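Local coordinates for protein-S-isoprenylcysteine O-methyltransferase (Tribolium castaneum, PDB 5V7P) that catalyses the methylation of the carboxyl group of isoprenylated C-terminal cysteine residues of proteins, with S-adenosyl-L-methionine as methyl donor, at residues Thr14-Val19 with Arg67-Gly72; Val22-Asn27 with Gly78-Leu83; Pro210-Trp215 with Tyr248-Met253. All blocks are in the same frame, centred on the assembly; numbering follows the deposited sequence. Where two conformers were deposited one is given.

Contact 1: residues Thr14-Val19 with Arg67-Gly72. With MPG ([(Z)-octadec-9-enyl] (2R)-2,3-bis(oxidanyl)propanoate), chain Z.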
# COMPACT_ATOMS: atom_id res chain seq x y z
N THR A 14 -5.05 20.04 7.06
CA THR A 14 -4.47 21.19 7.75
C THR A 14 -5.45 21.77 8.75
O THR A 14 -5.07 22.14 9.87
CB THR A 14 -4.04 22.25 6.74
OG1 THR A 14 -5.17 22.70 5.99
CG2 THR A 14 -2.99 21.70 5.79
N GLY A 15 -6.73 21.87 8.38
CA GLY A 15 -7.73 22.36 9.32
C GLY A 15 -7.79 21.52 10.58
O GLY A 15 -7.78 22.05 11.69
N SER A 16 -7.85 20.20 10.42
CA SER A 16 -7.83 19.32 11.58
C SER A 16 -6.52 19.46 12.35
O SER A 16 -6.52 19.47 13.58
CB SER A 16 -8.03 17.87 11.13
OG SER A 16 -7.97 16.98 12.24
N SER A 17 -5.40 19.58 11.63
CA SER A 17 -4.12 19.79 12.30
C SER A 17 -4.12 21.09 13.10
O SER A 17 -3.57 21.14 14.20
CB SER A 17 -2.99 19.80 11.27
OG SER A 17 -2.80 18.51 10.71
N LEU A 18 -4.73 22.14 12.55
CA LEU A 18 -4.78 23.41 13.26
C LEU A 18 -5.68 23.33 14.49
O LEU A 18 -5.34 23.85 15.55
CB LEU A 18 -5.26 24.52 12.32
CG LEU A 18 -5.19 25.95 12.85
CD1 LEU A 18 -3.74 26.40 12.98
CD2 LEU A 18 -5.98 26.90 11.96
N VAL A 19 -6.83 22.66 14.36
CA VAL A 19 -7.76 22.54 15.48
C VAL A 19 -7.08 21.88 16.67
O VAL A 19 -7.03 22.44 17.78
CB VAL A 19 -9.02 21.77 15.05
CG1 VAL A 19 -9.84 21.32 16.26
CG2 VAL A 19 -9.88 22.63 14.13
N ARG A 67 -10.85 10.98 6.49
CA ARG A 67 -9.56 10.30 6.57
C ARG A 67 -8.42 11.30 6.66
O ARG A 67 -7.49 11.12 7.46
CB ARG A 67 -9.39 9.37 5.38
CG ARG A 67 -10.25 8.12 5.46
CD ARG A 67 -10.31 7.37 4.14
NE ARG A 67 -10.99 6.09 4.28
CZ ARG A 67 -12.31 5.94 4.40
NH1 ARG A 67 -13.10 7.00 4.38
NH2 ARG A 67 -12.83 4.73 4.53
N ALA A 68 -8.47 12.36 5.85
CA ALA A 68 -7.45 13.40 5.92
C ALA A 68 -7.45 14.07 7.29
O ALA A 68 -6.38 14.34 7.86
CB ALA A 68 -7.66 14.42 4.81
N ALA A 69 -8.63 14.36 7.82
CA ALA A 69 -8.72 14.96 9.15
C ALA A 69 -8.17 14.01 10.22
O ALA A 69 -7.49 14.45 11.15
CB ALA A 69 -10.17 15.33 9.46
N PHE A 70 -8.47 12.72 10.09
CA PHE A 70 -7.95 11.75 11.05
C PHE A 70 -6.43 11.72 11.03
O PHE A 70 -5.79 11.66 12.09
CB PHE A 70 -8.52 10.36 10.75
CG PHE A 70 -7.81 9.25 11.46
CD1 PHE A 70 -8.06 8.98 12.80
CD2 PHE A 70 -6.89 8.46 10.79
CE1 PHE A 70 -7.41 7.95 13.45
CE2 PHE A 70 -6.23 7.43 11.43
CZ PHE A 70 -6.49 7.18 12.77
N LEU A 71 -5.83 11.77 9.84
CA LEU A 71 -4.38 11.76 9.74
C LEU A 71 -3.77 13.04 10.30
O LEU A 71 -2.67 13.00 10.88
CB LEU A 71 -3.96 11.56 8.28
CG LEU A 71 -4.30 10.18 7.70
CD1 LEU A 71 -4.14 10.19 6.18
CD2 LEU A 71 -3.44 9.10 8.32
N GLY A 72 -4.44 14.18 10.13
CA GLY A 72 -3.99 15.39 10.80
C GLY A 72 -4.05 15.26 12.30
O GLY A 72 -3.17 15.74 13.02
C2 MPG Z . -10.75 24.81 21.87
C3 MPG Z . -9.92 24.41 20.65
C4 MPG Z . -10.85 24.23 19.45
C5 MPG Z . -11.26 25.60 18.92
C6 MPG Z . -11.65 25.49 17.45
C7 MPG Z . -10.93 26.58 16.66
C8 MPG Z . -9.43 26.26 16.59
C9 MPG Z . -8.71 27.39 15.86
C10 MPG Z . -8.73 27.46 14.55
C11 MPG Z . -9.48 26.41 13.73
O1 MPG Z . -9.62 24.42 23.94
C1 MPG Z . -10.47 23.82 23.01
CXD MPG Z . -10.69 23.17 25.86
O2 MPG Z . -11.30 23.49 27.08
C21 MPG Z . -9.57 22.16 26.10
O3 MPG Z . -8.50 22.43 25.23
O4 MPG Z . -10.14 25.46 25.86
CX3 MPG Z . -10.14 24.44 25.24
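Ser16 meets Ala69 through one polar bond, its OG donating to the Ala69 carbonyl oxygen at 2.8 Å. The hydroxyl approaches that oxygen well to the side of the C=O direction (121° at the oxygen) and tilted out of the carbonyl plane. It gets there because OG stands opposite the backbone N (chi1 178°), which sets it beside the carbonyl carbon, within reach of Ala69 O. Ser17 spends its hydroxyl differently: OG sits beside the backbone N and is hydrogen-bonded to Phe13 O in its own helix, while the same atom lies 3.3 Å from Gly72 CA.

The van der Waals part depends on small residues. Helices 14-19 and 67-72 approach to 7.5 Å between axes and cross at -36°, a close small-residue packing of the kind common between membrane helices, with Ser16, Ser17, Ala69 and Gly72 at the interface. CA of Ser17 and CA of Gly72 come within 4.7 Å, and a CB on Gly72 would probably crowd Ser17 OG. Next to them, the CB atoms of Ser16 and Ala69 touch at 3.7 Å.

Leu18 CD2 and Val19 CG2 lie against the octadecenyl chain of a bound MPG.

Contact 2: residues Val22-Asn27 with Gly78-Leu83; sequences VICMFN and GLYIKL. With MPG ([(Z)-octadec-9-enyl] (2R)-2,3-bis(oxidanyl)propanoate), chain S; MPG ([(Z)-octadec-9-enyl] (2R)-2,3-bis(oxidanyl)propanoate), chain Z; UND (undecane), chain E; MPG ([(Z)-octadec-9-enyl] (2R)-2,3-bis(oxidanyl)propanoate), chain Y.
Cys24 lies over one face of the Tyr80 ring, and the torsions of both residues bring them together. Tyr80 swings CG opposite its backbone N (chi1 -178°), which places the ring against Cys24; Cys24 places SG beside its own N (chi1 -66°), a setting that lays SG over the ring face that CB also meets. SG is 3.6 Å from Tyr80 CD2, displaced toward the rim in a sulfur-aromatic contact, while Cys24 CB makes a CH-pi contact with the ring 17° off the normal.

The CA atoms of Cys24 and Tyr80 are 6.9 Å apart, and the ring spans the distance between the helices within the transmembrane bundle. Its phenolic end reaches Asn27, with OH 3.8 Å from Asn27 CB, and is hydrogen-bonded to Asn38 OD1 of helix 35-56, which Asn27 ND2 also uses. An alanine at Tyr80 is likely to open a gap beneath Cys24 and leave Asn38 OD1 without the phenol.

Lipid-like molecules fill in around the pair. Undecane C4 lies 3.8 Å from both Cys24 CB and Tyr80 CD1, and one MPG chain touches Tyr80 CE2 through its C5. Another MPG donates from O3 to Asn27 OD1 at 3.1 Å, so the amide of Asn27 is engaged at both its oxygen and its nitrogen.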
# COMPACT_ATOMS: atom_id res chain seq x y z
N VAL A 22 -4.30 23.72 18.44
CA VAL A 22 -4.79 24.66 19.44
C VAL A 22 -5.16 23.92 20.72
O VAL A 22 -4.85 24.38 21.83
CB VAL A 22 -5.98 25.46 18.89
CG1 VAL A 22 -6.61 26.33 19.97
CG2 VAL A 22 -5.54 26.31 17.71
N ILE A 23 -5.81 22.76 20.60
CA ILE A 23 -6.23 22.00 21.77
C ILE A 23 -5.01 21.59 22.60
O ILE A 23 -4.98 21.76 23.82
CB ILE A 23 -7.07 20.78 21.36
CG1 ILE A 23 -8.35 21.24 20.66
CG2 ILE A 23 -7.41 19.91 22.57
CD1 ILE A 23 -9.14 20.12 20.00
N CYS A 24 -4.00 21.03 21.93
CA CYS A 24 -2.81 20.57 22.65
C CYS A 24 -2.04 21.74 23.25
O CYS A 24 -1.52 21.64 24.36
CB CYS A 24 -1.92 19.75 21.72
SG CYS A 24 -2.68 18.20 21.18
N MET A 25 -1.95 22.86 22.52
CA MET A 25 -1.32 24.05 23.08
C MET A 25 -2.03 24.49 24.35
O MET A 25 -1.39 24.82 25.36
CB MET A 25 -1.33 25.19 22.05
CG MET A 25 -0.33 25.02 20.91
SD MET A 25 1.40 25.11 21.44
CE MET A 25 1.51 26.80 22.02
N PHE A 26 -3.37 24.49 24.33
CA PHE A 26 -4.13 24.87 25.52
C PHE A 26 -3.87 23.89 26.66
O PHE A 26 -3.66 24.30 27.81
CB PHE A 26 -5.62 24.92 25.19
CG PHE A 26 -6.10 26.24 24.65
CD1 PHE A 26 -5.68 27.44 25.22
CD2 PHE A 26 -6.98 26.29 23.58
CE1 PHE A 26 -6.13 28.65 24.72
CE2 PHE A 26 -7.43 27.50 23.08
CZ PHE A 26 -7.00 28.68 23.66
N ASN A 27 -3.90 22.59 26.37
CA ASN A 27 -3.72 21.59 27.41
C ASN A 27 -2.32 21.64 28.01
O ASN A 27 -2.13 21.29 29.18
CB ASN A 27 -4.00 20.20 26.86
CG ASN A 27 -5.47 19.97 26.60
OD1 ASN A 27 -6.29 20.89 26.70
ND2 ASN A 27 -5.83 18.74 26.25
N GLY A 78 0.99 12.97 17.56
CA GLY A 78 2.33 12.41 17.56
C GLY A 78 3.37 13.41 18.03
O GLY A 78 4.19 13.12 18.90
N LEU A 79 3.34 14.62 17.45
CA LEU A 79 4.27 15.66 17.87
C LEU A 79 4.01 16.07 19.31
O LEU A 79 4.94 16.38 20.06
CB LEU A 79 4.15 16.87 16.94
CG LEU A 79 4.57 16.64 15.49
CD1 LEU A 79 4.15 17.81 14.62
CD2 LEU A 79 6.07 16.42 15.40
N TYR A 80 2.74 16.08 19.72
CA TYR A 80 2.39 16.38 21.10
C TYR A 80 3.04 15.37 22.05
O TYR A 80 3.64 15.75 23.06
CB TYR A 80 0.87 16.38 21.25
CG TYR A 80 0.34 16.72 22.63
CD1 TYR A 80 0.82 17.82 23.32
CD2 TYR A 80 -0.67 15.96 23.21
CE1 TYR A 80 0.32 18.15 24.57
CE2 TYR A 80 -1.17 16.28 24.45
CZ TYR A 80 -0.67 17.37 25.13
OH TYR A 80 -1.17 17.69 26.37
N ILE A 81 2.92 14.08 21.73
CA ILE A 81 3.51 13.04 22.57
C ILE A 81 5.03 13.15 22.57
O ILE A 81 5.68 12.99 23.61
CB ILE A 81 3.04 11.66 22.10
CG1 ILE A 81 1.54 11.49 22.39
CG2 ILE A 81 3.84 10.54 22.77
CD1 ILE A 81 0.92 10.26 21.76
N LYS A 82 5.61 13.42 21.41
CA LYS A 82 7.06 13.48 21.30
C LYS A 82 7.65 14.58 22.18
O LYS A 82 8.78 14.45 22.67
CB LYS A 82 7.46 13.71 19.84
CG LYS A 82 8.89 13.38 19.52
CD LYS A 82 9.14 13.46 18.03
CE LYS A 82 10.51 12.92 17.65
NZ LYS A 82 10.62 12.71 16.18
N LEU A 83 6.89 15.65 22.41
CA LEU A 83 7.41 16.82 23.12
C LEU A 83 7.19 16.75 24.63
O LEU A 83 8.06 17.18 25.39
CB LEU A 83 6.76 18.09 22.57
CG LEU A 83 7.14 18.48 21.14
CD1 LEU A 83 6.21 19.55 20.61
CD2 LEU A 83 8.58 18.95 21.09
C2 MPG S . 11.81 17.14 20.19
C3 MPG S . 10.71 16.66 19.24
C4 MPG S . 10.42 17.72 18.19
C5 MPG S . 11.42 17.58 17.03
C6 MPG S . 10.98 16.43 16.12
C7 MPG S . 11.94 16.29 14.94
C8 MPG S . 13.36 15.96 15.38
C9 MPG S . 13.37 14.68 16.20
C10 MPG S . 14.44 14.26 16.85
C11 MPG S . 15.76 15.02 16.84
C12 MPG S . 15.88 15.84 18.12
C13 MPG S . 16.93 16.94 17.92
C14 MPG S . 18.25 16.31 17.47
O1 MPG S . 12.21 14.80 20.56
C1 MPG S . 12.12 16.04 21.21
CXD MPG S . 12.05 12.29 20.89
O2 MPG S . 12.14 11.37 21.94
C21 MPG S . 13.08 11.95 19.81
O3 MPG S . 14.17 11.28 20.40
O4 MPG S . 12.59 13.87 22.56
CX3 MPG S . 12.31 13.70 21.42
C2 MPG Z . -10.75 24.81 21.87
C3 MPG Z . -9.92 24.41 20.65
C4 MPG Z . -10.85 24.23 19.45
C5 MPG Z . -11.26 25.60 18.92
C6 MPG Z . -11.65 25.49 17.45
C7 MPG Z . -10.93 26.58 16.66
C8 MPG Z . -9.43 26.26 16.59
C9 MPG Z . -8.71 27.39 15.86
C10 MPG Z . -8.73 27.46 14.55
C11 MPG Z . -9.48 26.41 13.73
O1 MPG Z . -9.62 24.42 23.94
C1 MPG Z . -10.47 23.82 23.01
CXD MPG Z . -10.69 23.17 25.86
O2 MPG Z . -11.30 23.49 27.08
C21 MPG Z . -9.57 22.16 26.10
O3 MPG Z . -8.50 22.43 25.23
O4 MPG Z . -10.14 25.46 25.86
CX3 MPG Z . -10.14 24.44 25.24
C1 UND E . 2.69 20.56 17.22
C2 UND E . 1.93 20.17 18.49
C3 UND E . 2.23 21.17 19.59
C4 UND E . 1.62 20.69 20.90
C5 UND E . 2.09 21.58 22.05
C6 UND E . 3.46 21.10 22.55
C7 UND E . 4.09 22.17 23.42
C8 UND E . 5.20 21.55 24.27
C9 UND E . 6.49 22.36 24.11
C10 UND E . 7.53 21.84 25.10
C11 UND E . 8.93 22.24 24.64
C2 MPG Y . 0.51 13.70 28.43
C3 MPG Y . -0.65 13.94 27.48
C4 MPG Y . -1.03 12.62 26.81
C5 MPG Y . -1.41 12.86 25.35
C6 MPG Y . -1.86 11.54 24.74
C7 MPG Y . -3.25 11.66 24.10
C8 MPG Y . -4.01 10.34 24.20
C9 MPG Y . -4.01 9.62 22.85
C10 MPG Y . -4.28 8.33 22.77
C11 MPG Y . -4.62 7.52 24.02
C12 MPG Y . -5.23 6.18 23.61
C13 MPG Y . -6.06 5.63 24.77
O1 MPG Y . 1.91 14.72 30.08
C1 MPG Y . 0.85 14.98 29.19
CXD MPG Y . 3.39 16.01 31.70
O2 MPG Y . 4.59 16.72 31.56
C21 MPG Y . 3.67 14.66 32.36
O3 MPG Y . 3.86 14.85 33.73
O4 MPG Y . 3.02 16.57 29.45
CX3 MPG Y . 2.77 15.80 30.32

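Contact 3: residues Pro210-Trp215 with Tyr248-Met253; sequences PSYVGW and YIEESM. With SAH (S-adenosyl-L-homocysteine), chain C; MPG ([(Z)-octadec-9-enyl] (2R)-2,3-bis(oxidanyl)propanoate), chain B.
The Tyr212 ring carries the amino-acid end of S-adenosyl-L-homocysteine over one face, with the ligand O 3.4 Å above the plane and the ligand N over the same face, while Glu250 OE1 comes in at the edge. Ring and carboxylate are turned 82° against each other. Tyr212 also stacks with Phe243, and the Trp215 ring has C9 of a bound MPG over one face.

At the ring's edge, Tyr212 OH donates to Glu250 OE1 over a short 2.5 Å, using the syn lone pair of that oxygen. Glu250 spans the distance because CG stands opposite its backbone N (chi1 177°) and the chain beyond is extended; the CA atoms of the two residues are 11.8 Å apart. Arg246 NE, of the probable substrate site, is hydrogen-bonded to the same phenol oxygen.

This is the S-adenosylmethionine site of the isoprenylcysteine carboxyl methyltransferase family, formed where the start of helix 210-225 faces helix 231-258. Glu250 divides its two oxygens: OE1 holds the tyrosine, and OE2 accepts from the ligand N at 2.6 Å.

The ligand carboxylate is gripped at the N-terminal end of helix 210-225. Ser211 N donates to OXT at a fairly straight 162°, and Ser211 OG and Tyr212 N both donate to O. With that helix end pointing at it, the carboxylate's negative charge is probably favoured.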
# COMPACT_ATOMS: atom_id res chain seq x y z
N PRO A 210 12.34 3.00 -7.75
CA PRO A 210 12.69 3.90 -6.65
C PRO A 210 11.58 4.10 -5.63
O PRO A 210 11.87 4.36 -4.46
CB PRO A 210 13.03 5.22 -7.37
CG PRO A 210 12.30 5.14 -8.67
CD PRO A 210 12.30 3.69 -9.05
N SER A 211 10.31 3.98 -6.03
CA SER A 211 9.23 4.13 -5.07
C SER A 211 9.19 2.94 -4.11
O SER A 211 8.89 3.10 -2.93
CB SER A 211 7.89 4.30 -5.79
OG SER A 211 7.26 3.06 -6.03
N TYR A 212 9.51 1.74 -4.60
CA TYR A 212 9.58 0.59 -3.71
C TYR A 212 10.83 0.64 -2.84
O TYR A 212 10.80 0.18 -1.70
CB TYR A 212 9.56 -0.71 -4.52
CG TYR A 212 8.31 -0.89 -5.37
CD1 TYR A 212 7.15 -0.17 -5.12
CD2 TYR A 212 8.30 -1.79 -6.43
CE1 TYR A 212 6.02 -0.34 -5.89
CE2 TYR A 212 7.17 -1.97 -7.20
CZ TYR A 212 6.03 -1.24 -6.93
OH TYR A 212 4.91 -1.41 -7.70
N VAL A 213 11.93 1.19 -3.36
CA VAL A 213 13.13 1.37 -2.55
C VAL A 213 12.83 2.29 -1.37
O VAL A 213 13.16 1.99 -0.21
CB VAL A 213 14.28 1.93 -3.40
CG1 VAL A 213 15.50 2.25 -2.54
CG2 VAL A 213 14.67 0.93 -4.48
N GLY A 214 12.20 3.44 -1.64
CA GLY A 214 11.83 4.34 -0.56
C GLY A 214 10.87 3.69 0.42
O GLY A 214 11.04 3.80 1.63
N TRP A 215 9.85 3.00 -0.10
CA TRP A 215 8.91 2.31 0.77
C TRP A 215 9.60 1.23 1.59
O TRP A 215 9.34 1.09 2.79
CB TRP A 215 7.79 1.70 -0.08
CG TRP A 215 6.53 1.42 0.68
CD1 TRP A 215 6.41 1.19 2.02
CD2 TRP A 215 5.20 1.35 0.14
NE1 TRP A 215 5.09 0.97 2.34
CE2 TRP A 215 4.33 1.06 1.21
CE3 TRP A 215 4.67 1.49 -1.15
CZ2 TRP A 215 2.95 0.92 1.03
CZ3 TRP A 215 3.31 1.35 -1.32
CH2 TRP A 215 2.46 1.07 -0.24
N TYR A 248 8.61 -8.85 -9.55
CA TYR A 248 8.75 -9.92 -10.54
C TYR A 248 7.61 -9.89 -11.54
O TYR A 248 7.84 -9.86 -12.76
CB TYR A 248 8.82 -11.27 -9.83
CG TYR A 248 9.21 -12.42 -10.73
CD1 TYR A 248 10.53 -12.60 -11.12
CD2 TYR A 248 8.26 -13.32 -11.20
CE1 TYR A 248 10.90 -13.65 -11.94
CE2 TYR A 248 8.61 -14.37 -12.02
CZ TYR A 248 9.93 -14.53 -12.39
OH TYR A 248 10.30 -15.58 -13.20
N ILE A 249 6.37 -9.89 -11.05
CA ILE A 249 5.22 -9.81 -11.95
C ILE A 249 5.19 -8.45 -12.65
O ILE A 249 4.77 -8.36 -13.81
CB ILE A 249 3.92 -10.07 -11.17
CG1 ILE A 249 2.71 -10.08 -12.11
CG2 ILE A 249 3.72 -9.03 -10.08
CD1 ILE A 249 2.67 -11.27 -13.05
N GLU A 250 5.62 -7.39 -11.96
CA GLU A 250 5.51 -6.05 -12.52
C GLU A 250 6.43 -5.88 -13.73
O GLU A 250 6.04 -5.27 -14.73
CB GLU A 250 5.84 -5.02 -11.44
CG GLU A 250 5.84 -3.58 -11.92
CD GLU A 250 5.83 -2.59 -10.77
OE1 GLU A 250 5.34 -2.94 -9.68
OE2 GLU A 250 6.32 -1.46 -10.95
N GLU A 251 7.65 -6.42 -13.66
CA GLU A 251 8.58 -6.30 -14.77
C GLU A 251 8.23 -7.22 -15.93
O GLU A 251 8.61 -6.92 -17.07
CB GLU A 251 10.00 -6.59 -14.29
CG GLU A 251 10.56 -5.52 -13.36
CD GLU A 251 12.06 -5.64 -13.17
OE1 GLU A 251 12.63 -6.68 -13.55
OE2 GLU A 251 12.66 -4.69 -12.63
N SER A 252 7.52 -8.32 -15.68
CA SER A 252 7.05 -9.15 -16.78
C SER A 252 6.04 -8.39 -17.64
O SER A 252 6.01 -8.55 -18.86
CB SER A 252 6.44 -10.45 -16.25
OG SER A 252 5.20 -10.21 -15.62
N MET A 253 5.21 -7.56 -17.01
CA MET A 253 4.29 -6.73 -17.76
C MET A 253 5.01 -5.58 -18.45
O MET A 253 4.62 -5.17 -19.55
CB MET A 253 3.19 -6.18 -16.85
CG MET A 253 2.48 -7.22 -16.00
SD MET A 253 2.07 -8.73 -16.89
CE MET A 253 1.02 -8.10 -18.20
N SAH C . 7.95 0.13 -9.66
CA SAH C . 8.03 1.57 -9.85
CB SAH C . 6.64 2.15 -10.07
CG SAH C . 5.60 1.74 -9.03
SD SAH C . 3.94 2.27 -9.52
C SAH C . 8.70 2.24 -8.65
O SAH C . 8.85 1.65 -7.59
OXT SAH C . 9.10 3.41 -8.72
C5' SAH C . 3.57 0.76 -10.46
C4' SAH C . 3.28 1.02 -11.94
O4' SAH C . 4.36 1.73 -12.52
C3' SAH C . 3.14 -0.30 -12.69
O3' SAH C . 1.88 -0.38 -13.31
C2' SAH C . 4.25 -0.31 -13.72
O2' SAH C . 3.78 -0.73 -14.98
C1' SAH C . 4.75 1.14 -13.74
N9 SAH C . 6.22 1.25 -13.91
C8 SAH C . 7.19 0.59 -13.21
N7 SAH C . 8.40 1.00 -13.66
C5 SAH C . 8.21 1.92 -14.62
C6 SAH C . 9.09 2.65 -15.40
N6 SAH C . 10.41 2.50 -15.26
N1 SAH C . 8.59 3.54 -16.32
C2 SAH C . 7.23 3.70 -16.47
N3 SAH C . 6.36 2.97 -15.69
C4 SAH C . 6.84 2.09 -14.78
C2 MPG B . 4.23 -4.12 8.36
C3 MPG B . 5.57 -3.96 7.65
C4 MPG B . 5.40 -3.93 6.14
C5 MPG B . 6.70 -3.50 5.50
C6 MPG B . 6.58 -3.63 3.99
C7 MPG B . 5.55 -2.67 3.40
C8 MPG B . 4.87 -3.42 2.26
C9 MPG B . 4.14 -2.41 1.38
C10 MPG B . 2.83 -2.35 1.27
C11 MPG B . 1.88 -3.29 2.02
C12 MPG B . 0.57 -2.57 2.29
C13 MPG B . -0.20 -2.35 0.99
C14 MPG B . -1.18 -1.21 1.21
C15 MPG B . -2.14 -1.11 0.03
C16 MPG B . -3.59 -1.10 0.52
O1 MPG B . 3.59 -1.94 9.06
C1 MPG B . 3.31 -2.93 8.11
CXD MPG B . 4.11 0.48 9.43
O2 MPG B . 5.37 1.09 9.53
C21 MPG B . 3.61 0.15 10.85
O3 MPG B . 4.64 0.33 11.78
O4 MPG B . 4.85 -0.79 7.59
CX3 MPG B . 4.23 -0.79 8.60

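Overall arrangement
From the N terminus, helix 4-29 supplies the first segments of contacts 1 and 2 in turn, and helix 59-84 returns the partners in the same order. The two loops therefore cross: 14-19 pairs with 67-72 before 22-27 has met 78-83, as expected of helices running in roughly the same direction, joined through helix 35-56 between them. Their centres lie about 14 Å apart, and both touch the same MPG. Contact 3 follows in series, opening only after both have closed, and ties helix 210-225 to helix 231-258. It lies across the centre of the chain, about 31 Å from contact 1 and about 38 Å from contact 2, centre to centre, touching neither.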